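PDB 1O4S: aspartate aminotransferase from Thermotoga maritima, which catalyses the pyridoxal-phosphate-dependent transfer of an amino group from L-aspartate to 2-oxoglutarate, giving oxaloacetate and L-glutamate. Local coordinates for residues F131-I139 against G355-F363; F302-L313 against E322-F331. All coordinates share one frame; numbering follows the deposited sequence.

The centres of the two contacts lie about 19 Å apart in one aminotransferase fold. Along the chain contact 2 is nested inside the loop that contact 1 closes: 131-139 comes first, then 302-313, 322-331 and 355-363. Contact 1 joins the end of strand 127-132, in the seven-stranded sheet, to a loop of the smaller four-stranded sheet. Contact 2 packs helix 296-315 on that smaller sheet, where strand 328-332 is one of the two outermost strands within the chain. The contacts touch where F330 meets P133 and F363; P133 CG and F330 CE1 are 3.6 Å apart. Together they join the small sheet to the large one and to helix 296-315.

Contact 1 of 2, residues F131-I139 against G355-F363; sequences FSPVWVSYI and GSAFLKPGF. With PLP (pyridoxal-5'-phosphate), chain M; SO4 (sulfate ion), chain L; SO4 (sulfate ion), chain K.
The loop after strand 127-132 carries W135 and Y138 of the cofactor pocket, and here it meets the loop between strands 350-354 and 363-367. V134 N donates to F358 O at 2.9 Å with an N-H...O angle of 162°. The same oxygen takes a CA-H contact from P133, which follows a cis peptide bond. The F358 ring turns its edge to W135 CA and V134 O, with its CD1 3.5 Å from V134 O. A water donates to V134 O at 2.9 Å. The V134 and L359 side chains lie side by side, pointing the same way, with CG1 and CD1 in contact. I139 CD1 meets L359 CD1 tip to tip at 3.7 Å. P133 CG lies against K360 CB at 3.7 Å. From there the K360 chain bends at chi2 (83°), and its NZ hydrogen-bonds to O1 of the chain L sulfate at 2.8 Å. K360 NZ also forms a salt bridge with E153. With CG anti to N (chi1 -175°), W135 turns away from 355-363 to reach the cofactor. PLP C2 lies over the centre of one ring face, 3.6 Å from its plane. Around this contact, P133 and K360 touch F330 of strand 328-332, while S132 and I139 pack on strand 148-153.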
# COMPACT_ATOMS: atom_id res chain seq x y z
N PHE B 131 -5.87 -21.33 10.22
CA PHE B 131 -5.54 -22.73 10.18
C PHE B 131 -4.07 -22.89 9.85
O PHE B 131 -3.61 -22.39 8.84
CB PHE B 131 -6.42 -23.44 9.13
CG PHE B 131 -7.89 -23.36 9.43
CD1 PHE B 131 -8.71 -22.48 8.74
CD2 PHE B 131 -8.45 -24.14 10.45
CE1 PHE B 131 -10.07 -22.37 9.02
CE2 PHE B 131 -9.83 -24.04 10.75
CZ PHE B 131 -10.64 -23.15 10.03
N SER B 132 -3.33 -23.57 10.72
CA SER B 132 -1.93 -23.84 10.48
C SER B 132 -1.86 -25.26 9.89
O SER B 132 -2.77 -26.03 10.13
CB SER B 132 -1.12 -23.72 11.76
OG SER B 132 -1.46 -24.75 12.67
N PRO B 133 -0.83 -25.61 9.12
CA PRO B 133 0.25 -24.67 8.68
C PRO B 133 -0.27 -23.39 8.02
O PRO B 133 -1.17 -23.46 7.20
CB PRO B 133 1.09 -25.50 7.69
CG PRO B 133 0.86 -26.93 8.13
CD PRO B 133 -0.57 -26.98 8.65
N VAL B 134 0.29 -22.24 8.38
CA VAL B 134 -0.31 -20.96 7.98
C VAL B 134 0.71 -20.03 7.32
O VAL B 134 1.82 -19.91 7.80
CB VAL B 134 -0.99 -20.26 9.18
CG1 VAL B 134 0.03 -19.78 10.20
CG2 VAL B 134 -1.90 -19.10 8.73
N TRP B 135 0.31 -19.38 6.23
CA TRP B 135 1.17 -18.40 5.55
C TRP B 135 1.63 -17.28 6.51
O TRP B 135 0.91 -16.84 7.41
CB TRP B 135 0.44 -17.80 4.34
CG TRP B 135 1.27 -16.88 3.53
CD1 TRP B 135 2.54 -17.11 3.03
CD2 TRP B 135 0.90 -15.57 3.07
NE1 TRP B 135 2.96 -16.02 2.31
CE2 TRP B 135 1.98 -15.06 2.31
CE3 TRP B 135 -0.24 -14.77 3.23
CZ2 TRP B 135 1.95 -13.79 1.71
CZ3 TRP B 135 -0.26 -13.47 2.61
CH2 TRP B 135 0.82 -13.02 1.86
N VAL B 136 2.85 -16.82 6.29
CA VAL B 136 3.54 -15.95 7.24
C VAL B 136 2.97 -14.56 7.48
O VAL B 136 3.35 -13.93 8.46
CB VAL B 136 5.04 -15.82 6.88
CG1 VAL B 136 5.72 -17.15 6.99
CG2 VAL B 136 5.22 -15.24 5.46
N SER B 137 2.07 -14.08 6.63
CA SER B 137 1.70 -12.66 6.70
C SER B 137 0.36 -12.40 7.37
O SER B 137 0.08 -11.28 7.82
CB SER B 137 1.70 -12.03 5.29
OG SER B 137 2.94 -11.35 5.05
N TYR B 138 -0.47 -13.42 7.46
CA TYR B 138 -1.81 -13.26 7.98
C TYR B 138 -1.83 -12.71 9.42
O TYR B 138 -2.61 -11.79 9.75
CB TYR B 138 -2.55 -14.60 7.94
CG TYR B 138 -2.87 -15.19 6.59
CD1 TYR B 138 -3.27 -14.39 5.51
CD2 TYR B 138 -2.81 -16.57 6.39
CE1 TYR B 138 -3.59 -14.96 4.30
CE2 TYR B 138 -3.12 -17.14 5.19
CZ TYR B 138 -3.53 -16.35 4.14
OH TYR B 138 -3.86 -16.94 2.94
N ILE B 139 -1.02 -13.33 10.27
CA ILE B 139 -1.02 -13.01 11.67
C ILE B 139 -0.47 -11.59 11.89
O ILE B 139 -1.10 -10.81 12.58
CB ILE B 139 -0.27 -14.13 12.48
CG1 ILE B 139 -1.18 -15.37 12.52
CG2 ILE B 139 0.11 -13.65 13.89
CD1 ILE B 139 -0.56 -16.63 13.13
N GLY B 355 9.35 -25.40 8.28
CA GLY B 355 7.94 -25.46 8.65
C GLY B 355 7.54 -24.63 9.87
O GLY B 355 6.39 -24.17 9.98
N SER B 356 8.49 -24.44 10.79
CA SER B 356 8.38 -23.49 11.91
C SER B 356 7.87 -22.11 11.49
O SER B 356 7.13 -21.46 12.23
CB SER B 356 9.74 -23.25 12.56
OG SER B 356 10.20 -24.37 13.23
N ALA B 357 8.30 -21.64 10.33
CA ALA B 357 7.84 -20.36 9.83
C ALA B 357 6.30 -20.32 9.64
O ALA B 357 5.67 -19.26 9.71
CB ALA B 357 8.55 -20.06 8.55
N PHE B 358 5.71 -21.48 9.41
CA PHE B 358 4.28 -21.63 9.16
C PHE B 358 3.53 -22.20 10.38
O PHE B 358 2.40 -22.70 10.26
CB PHE B 358 4.11 -22.52 7.94
CG PHE B 358 4.95 -22.08 6.75
CD1 PHE B 358 4.48 -21.10 5.88
CD2 PHE B 358 6.21 -22.64 6.51
CE1 PHE B 358 5.26 -20.68 4.74
CE2 PHE B 358 7.00 -22.23 5.40
CZ PHE B 358 6.51 -21.23 4.52
N LEU B 359 4.18 -22.13 11.54
CA LEU B 359 3.70 -22.68 12.82
C LEU B 359 3.48 -24.18 12.82
O LEU B 359 2.64 -24.69 13.57
CB LEU B 359 2.42 -21.96 13.28
CG LEU B 359 2.53 -20.43 13.27
CD1 LEU B 359 1.30 -19.76 13.91
CD2 LEU B 359 3.84 -19.99 13.95
N LYS B 360 4.24 -24.90 12.01
CA LYS B 360 4.19 -26.36 11.97
C LYS B 360 5.60 -26.94 11.93
O LYS B 360 6.11 -27.30 10.85
CB LYS B 360 3.38 -26.85 10.77
CG LYS B 360 3.09 -28.35 10.83
CD LYS B 360 1.89 -28.66 11.70
CE LYS B 360 1.71 -30.16 11.83
NZ LYS B 360 0.44 -30.51 12.47
N PRO B 361 6.23 -27.02 13.11
CA PRO B 361 7.57 -27.60 13.24
C PRO B 361 7.66 -29.07 12.80
O PRO B 361 6.67 -29.79 12.76
CB PRO B 361 7.86 -27.47 14.75
CG PRO B 361 6.93 -26.34 15.21
CD PRO B 361 5.69 -26.54 14.40
N GLY B 362 8.87 -29.50 12.46
CA GLY B 362 9.09 -30.85 11.99
C GLY B 362 8.73 -31.07 10.54
O GLY B 362 8.60 -32.21 10.09
N PHE B 363 8.55 -29.98 9.80
CA PHE B 363 8.23 -30.01 8.38
C PHE B 363 9.12 -29.00 7.68
O PHE B 363 9.69 -28.10 8.30
CB PHE B 363 6.77 -29.65 8.13
CG PHE B 363 5.80 -30.75 8.46
CD1 PHE B 363 5.28 -30.88 9.76
CD2 PHE B 363 5.38 -31.64 7.48
CE1 PHE B 363 4.36 -31.90 10.07
CE2 PHE B 363 4.47 -32.66 7.77
CZ PHE B 363 3.96 -32.80 9.07
N1 PLP M . -1.71 -15.46 0.00
C2 PLP M . -0.77 -16.46 -0.10
C2A PLP M . -0.97 -17.64 0.81
C3 PLP M . 0.33 -16.35 -0.97
O3 PLP M . 1.15 -17.25 -1.05
C4 PLP M . 0.44 -15.23 -1.80
C4A PLP M . 1.63 -15.11 -2.78
C5 PLP M . -0.56 -14.24 -1.68
C6 PLP M . -1.62 -14.38 -0.78
C5A PLP M . -0.64 -12.95 -2.48
O4P PLP M . 0.46 -12.12 -2.77
P PLP M . 0.33 -10.82 -3.69
O1P PLP M . 1.62 -10.87 -4.43
O2P PLP M . -0.88 -10.91 -4.53
O3P PLP M . 0.31 -9.78 -2.64
S SO4 L . 1.20 -34.38 11.90
O1 SO4 L . 0.92 -33.06 11.32
O2 SO4 L . 2.62 -34.73 11.71
O3 SO4 L . 0.92 -34.25 13.33
O4 SO4 L . 0.29 -35.38 11.32
S SO4 K . 6.11 -17.02 0.88
O1 SO4 K . 5.09 -17.96 0.40
O2 SO4 K . 6.01 -16.99 2.34
O3 SO4 K . 7.50 -17.33 0.45
O4 SO4 K . 5.80 -15.73 0.29
O HOH W 1 -0.01 -24.54 14.75
O HOH W 2 3.35 -18.30 9.71

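Contact 2 of 2, residues F302-L313 against E322-F331; sequences FKERKNFVVERL and EPEGAFYLFF
Helix 302-313 and strand 328-331 run nearly parallel, their axes 10.1 Å apart at closest approach and 17° apart in direction. The helix packs on the small four-stranded sheet of the aminotransferase fold. L329 is central. Its chi1 of -165° swings CG away from the backbone N, and its two methyls face the helix. L329 CD1 meets V309 CG1 at 4.0 Å tip to tip, while V310 CG2 comes to the same methyl crosswise. L313 CD1 is pressed on L329 CD2 at 3.4 Å, tighter than usual for two carbons. V310 CG2 also lies on P323 CD at 3.9 Å, and V310 packs against E322 CG. The F302 and F327 rings are inclined at 30° and hardly overlap, centroids 5.2 Å apart; F302 CE1 touches F327 CB. The nearest side-chain atoms of F327 and K246, the cofactor-attachment lysine, not bonded to PLP here, are about 4 Å apart, which places this end next to the cofactor pocket. K306 bends at chi2 and chi3 to bring NZ beside E322 OE2 in a long salt bridge. NZ also donates to N307 OD1. One water accepts from K306 NZ at 2.7 Å and donates to P323 O at 2.7 Å.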
# COMPACT_ATOMS: atom_id res chain seq x y z
N PHE B 302 3.73 -26.45 -14.20
CA PHE B 302 3.72 -26.68 -12.77
C PHE B 302 3.14 -28.06 -12.39
O PHE B 302 3.64 -28.71 -11.47
CB PHE B 302 2.98 -25.57 -12.02
CG PHE B 302 3.85 -24.40 -11.65
CD1 PHE B 302 4.70 -24.47 -10.56
CD2 PHE B 302 3.85 -23.25 -12.40
CE1 PHE B 302 5.51 -23.39 -10.23
CE2 PHE B 302 4.64 -22.16 -12.05
CZ PHE B 302 5.48 -22.25 -10.96
N LYS B 303 2.11 -28.50 -13.11
CA LYS B 303 1.52 -29.83 -12.87
C LYS B 303 2.56 -30.93 -13.06
O LYS B 303 2.66 -31.83 -12.26
CB LYS B 303 0.33 -30.07 -13.82
CG LYS B 303 -0.45 -31.38 -13.60
CD LYS B 303 -1.75 -31.36 -14.40
CE LYS B 303 -2.60 -32.59 -14.13
NZ LYS B 303 -3.72 -32.81 -15.11
N GLU B 304 3.35 -30.83 -14.12
CA GLU B 304 4.32 -31.85 -14.40
C GLU B 304 5.55 -31.79 -13.48
O GLU B 304 6.15 -32.83 -13.20
CB GLU B 304 4.65 -31.89 -15.89
CG GLU B 304 5.85 -31.12 -16.38
CD GLU B 304 6.16 -31.47 -17.83
OE1 GLU B 304 5.21 -31.99 -18.51
OE2 GLU B 304 7.33 -31.24 -18.28
N ARG B 305 5.88 -30.61 -12.97
CA ARG B 305 6.88 -30.48 -11.92
C ARG B 305 6.38 -31.10 -10.60
O ARG B 305 7.14 -31.74 -9.88
CB ARG B 305 7.22 -29.00 -11.66
CG ARG B 305 7.97 -28.28 -12.80
CD ARG B 305 7.89 -26.83 -12.67
NE ARG B 305 8.71 -26.10 -13.64
CZ ARG B 305 8.85 -24.79 -13.61
NH1 ARG B 305 8.23 -24.09 -12.67
NH2 ARG B 305 9.62 -24.17 -14.50
N LYS B 306 5.10 -30.87 -10.31
CA LYS B 306 4.44 -31.41 -9.14
C LYS B 306 4.50 -32.92 -9.23
O LYS B 306 4.97 -33.56 -8.30
CB LYS B 306 2.99 -30.90 -9.07
CG LYS B 306 2.17 -31.36 -7.82
CD LYS B 306 1.52 -32.75 -7.96
CE LYS B 306 0.40 -32.78 -9.01
NZ LYS B 306 -0.33 -34.12 -9.07
N ASN B 307 4.06 -33.49 -10.34
CA ASN B 307 4.13 -34.95 -10.52
C ASN B 307 5.53 -35.50 -10.35
O ASN B 307 5.71 -36.57 -9.78
CB ASN B 307 3.62 -35.37 -11.89
CG ASN B 307 2.13 -35.24 -12.03
OD1 ASN B 307 1.40 -35.25 -11.04
ND2 ASN B 307 1.66 -35.11 -13.27
N PHE B 308 6.53 -34.78 -10.84
CA PHE B 308 7.91 -35.24 -10.77
C PHE B 308 8.48 -35.22 -9.35
O PHE B 308 9.21 -36.12 -8.96
CB PHE B 308 8.82 -34.39 -11.66
CG PHE B 308 10.29 -34.68 -11.47
CD1 PHE B 308 10.85 -35.86 -11.97
CD2 PHE B 308 11.10 -33.81 -10.74
CE1 PHE B 308 12.19 -36.15 -11.76
CE2 PHE B 308 12.44 -34.10 -10.54
CZ PHE B 308 12.99 -35.27 -11.04
N VAL B 309 8.18 -34.17 -8.61
CA VAL B 309 8.71 -34.05 -7.26
C VAL B 309 8.00 -35.04 -6.33
O VAL B 309 8.62 -35.64 -5.45
CB VAL B 309 8.63 -32.59 -6.69
CG1 VAL B 309 7.19 -32.04 -6.67
CG2 VAL B 309 9.21 -32.53 -5.26
N VAL B 310 6.70 -35.23 -6.56
CA VAL B 310 5.89 -36.15 -5.79
C VAL B 310 6.44 -37.55 -5.97
O VAL B 310 6.81 -38.19 -4.99
CB VAL B 310 4.37 -36.04 -6.15
CG1 VAL B 310 3.58 -37.25 -5.68
CG2 VAL B 310 3.79 -34.76 -5.54
N GLU B 311 6.55 -38.02 -7.22
CA GLU B 311 7.10 -39.36 -7.47
C GLU B 311 8.47 -39.52 -6.81
O GLU B 311 8.73 -40.50 -6.15
CB GLU B 311 7.21 -39.69 -8.97
CG GLU B 311 7.98 -41.00 -9.20
CD GLU B 311 7.75 -41.68 -10.56
OE1 GLU B 311 8.26 -42.83 -10.74
OE2 GLU B 311 7.07 -41.08 -11.44
N ARG B 312 9.33 -38.54 -7.00
CA ARG B 312 10.69 -38.62 -6.50
C ARG B 312 10.77 -38.77 -4.98
O ARG B 312 11.51 -39.61 -4.46
CB ARG B 312 11.45 -37.39 -6.96
CG ARG B 312 12.91 -37.52 -6.83
CD ARG B 312 13.53 -38.55 -7.75
NE ARG B 312 14.69 -37.91 -8.34
CZ ARG B 312 15.88 -37.77 -7.75
NH1 ARG B 312 16.14 -38.28 -6.55
NH2 ARG B 312 16.83 -37.12 -8.40
N LEU B 313 9.97 -37.98 -4.27
CA LEU B 313 10.03 -37.93 -2.81
C LEU B 313 9.45 -39.19 -2.18
O LEU B 313 9.98 -39.66 -1.19
CB LEU B 313 9.33 -36.69 -2.26
CG LEU B 313 10.16 -35.41 -2.38
CD1 LEU B 313 9.32 -34.19 -2.03
CD2 LEU B 313 11.42 -35.47 -1.53
N GLU B 322 0.20 -35.10 -0.82
CA GLU B 322 0.37 -34.76 -2.21
C GLU B 322 -0.33 -33.43 -2.46
O GLU B 322 -1.52 -33.32 -2.23
CB GLU B 322 -0.24 -35.87 -3.09
CG GLU B 322 -0.04 -35.70 -4.59
CD GLU B 322 -0.60 -36.88 -5.39
OE1 GLU B 322 -0.64 -38.01 -4.84
OE2 GLU B 322 -1.01 -36.68 -6.55
N PRO B 323 0.39 -32.40 -2.91
CA PRO B 323 -0.26 -31.11 -3.15
C PRO B 323 -1.23 -31.19 -4.33
O PRO B 323 -0.92 -31.84 -5.33
CB PRO B 323 0.92 -30.16 -3.44
CG PRO B 323 1.99 -30.98 -3.91
CD PRO B 323 1.84 -32.36 -3.19
N GLU B 324 -2.40 -30.57 -4.19
CA GLU B 324 -3.41 -30.50 -5.25
C GLU B 324 -3.44 -29.14 -5.92
O GLU B 324 -4.19 -28.93 -6.88
CB GLU B 324 -4.78 -30.87 -4.67
CG GLU B 324 -4.93 -32.38 -4.42
CD GLU B 324 -6.36 -32.82 -4.07
OE1 GLU B 324 -6.80 -32.64 -2.92
OE2 GLU B 324 -7.04 -33.39 -4.94
N GLY B 325 -2.65 -28.22 -5.40
CA GLY B 325 -2.59 -26.86 -5.92
C GLY B 325 -1.42 -26.07 -5.36
O GLY B 325 -0.67 -26.58 -4.51
N ALA B 326 -1.27 -24.82 -5.83
CA ALA B 326 -0.13 -23.94 -5.54
C ALA B 326 1.16 -24.61 -6.04
O ALA B 326 1.09 -25.43 -6.94
CB ALA B 326 -0.07 -23.56 -4.04
N PHE B 327 2.33 -24.22 -5.53
CA PHE B 327 3.57 -24.80 -6.02
C PHE B 327 4.53 -25.12 -4.91
O PHE B 327 5.76 -25.02 -5.06
CB PHE B 327 4.21 -23.97 -7.13
CG PHE B 327 4.27 -22.48 -6.85
CD1 PHE B 327 5.26 -21.94 -6.04
CD2 PHE B 327 3.35 -21.63 -7.45
CE1 PHE B 327 5.31 -20.56 -5.82
CE2 PHE B 327 3.41 -20.27 -7.23
CZ PHE B 327 4.38 -19.74 -6.42
N TYR B 328 3.94 -25.58 -3.80
CA TYR B 328 4.65 -26.02 -2.60
C TYR B 328 4.40 -27.50 -2.26
O TYR B 328 3.36 -28.11 -2.58
CB TYR B 328 4.24 -25.18 -1.40
CG TYR B 328 4.18 -23.73 -1.73
CD1 TYR B 328 5.35 -23.01 -1.92
CD2 TYR B 328 2.96 -23.09 -1.94
CE1 TYR B 328 5.31 -21.69 -2.27
CE2 TYR B 328 2.91 -21.76 -2.28
CZ TYR B 328 4.10 -21.06 -2.45
OH TYR B 328 4.11 -19.70 -2.76
N LEU B 329 5.42 -28.07 -1.63
CA LEU B 329 5.34 -29.40 -1.08
C LEU B 329 5.88 -29.30 0.36
O LEU B 329 7.00 -28.82 0.60
CB LEU B 329 6.15 -30.37 -1.95
CG LEU B 329 5.82 -31.83 -1.65
CD1 LEU B 329 5.84 -32.69 -2.91
CD2 LEU B 329 6.78 -32.38 -0.62
N PHE B 330 5.05 -29.72 1.32
CA PHE B 330 5.37 -29.58 2.74
C PHE B 330 5.70 -30.97 3.32
O PHE B 330 4.80 -31.73 3.68
CB PHE B 330 4.18 -28.93 3.44
CG PHE B 330 4.52 -28.20 4.72
CD1 PHE B 330 3.86 -28.50 5.89
CD2 PHE B 330 5.46 -27.18 4.73
CE1 PHE B 330 4.15 -27.83 7.06
CE2 PHE B 330 5.75 -26.50 5.87
CZ PHE B 330 5.10 -26.81 7.04
N PHE B 331 6.98 -31.31 3.41
CA PHE B 331 7.32 -32.67 3.84
C PHE B 331 7.88 -32.77 5.25
O PHE B 331 8.25 -31.77 5.84
CB PHE B 331 8.18 -33.41 2.80
CG PHE B 331 9.59 -32.88 2.60
CD1 PHE B 331 9.86 -31.95 1.59
CD2 PHE B 331 10.65 -33.39 3.33
CE1 PHE B 331 11.18 -31.50 1.35
CE2 PHE B 331 11.97 -32.95 3.11
CZ PHE B 331 12.24 -32.01 2.11
O HOH W 3 -2.10 -33.44 -7.12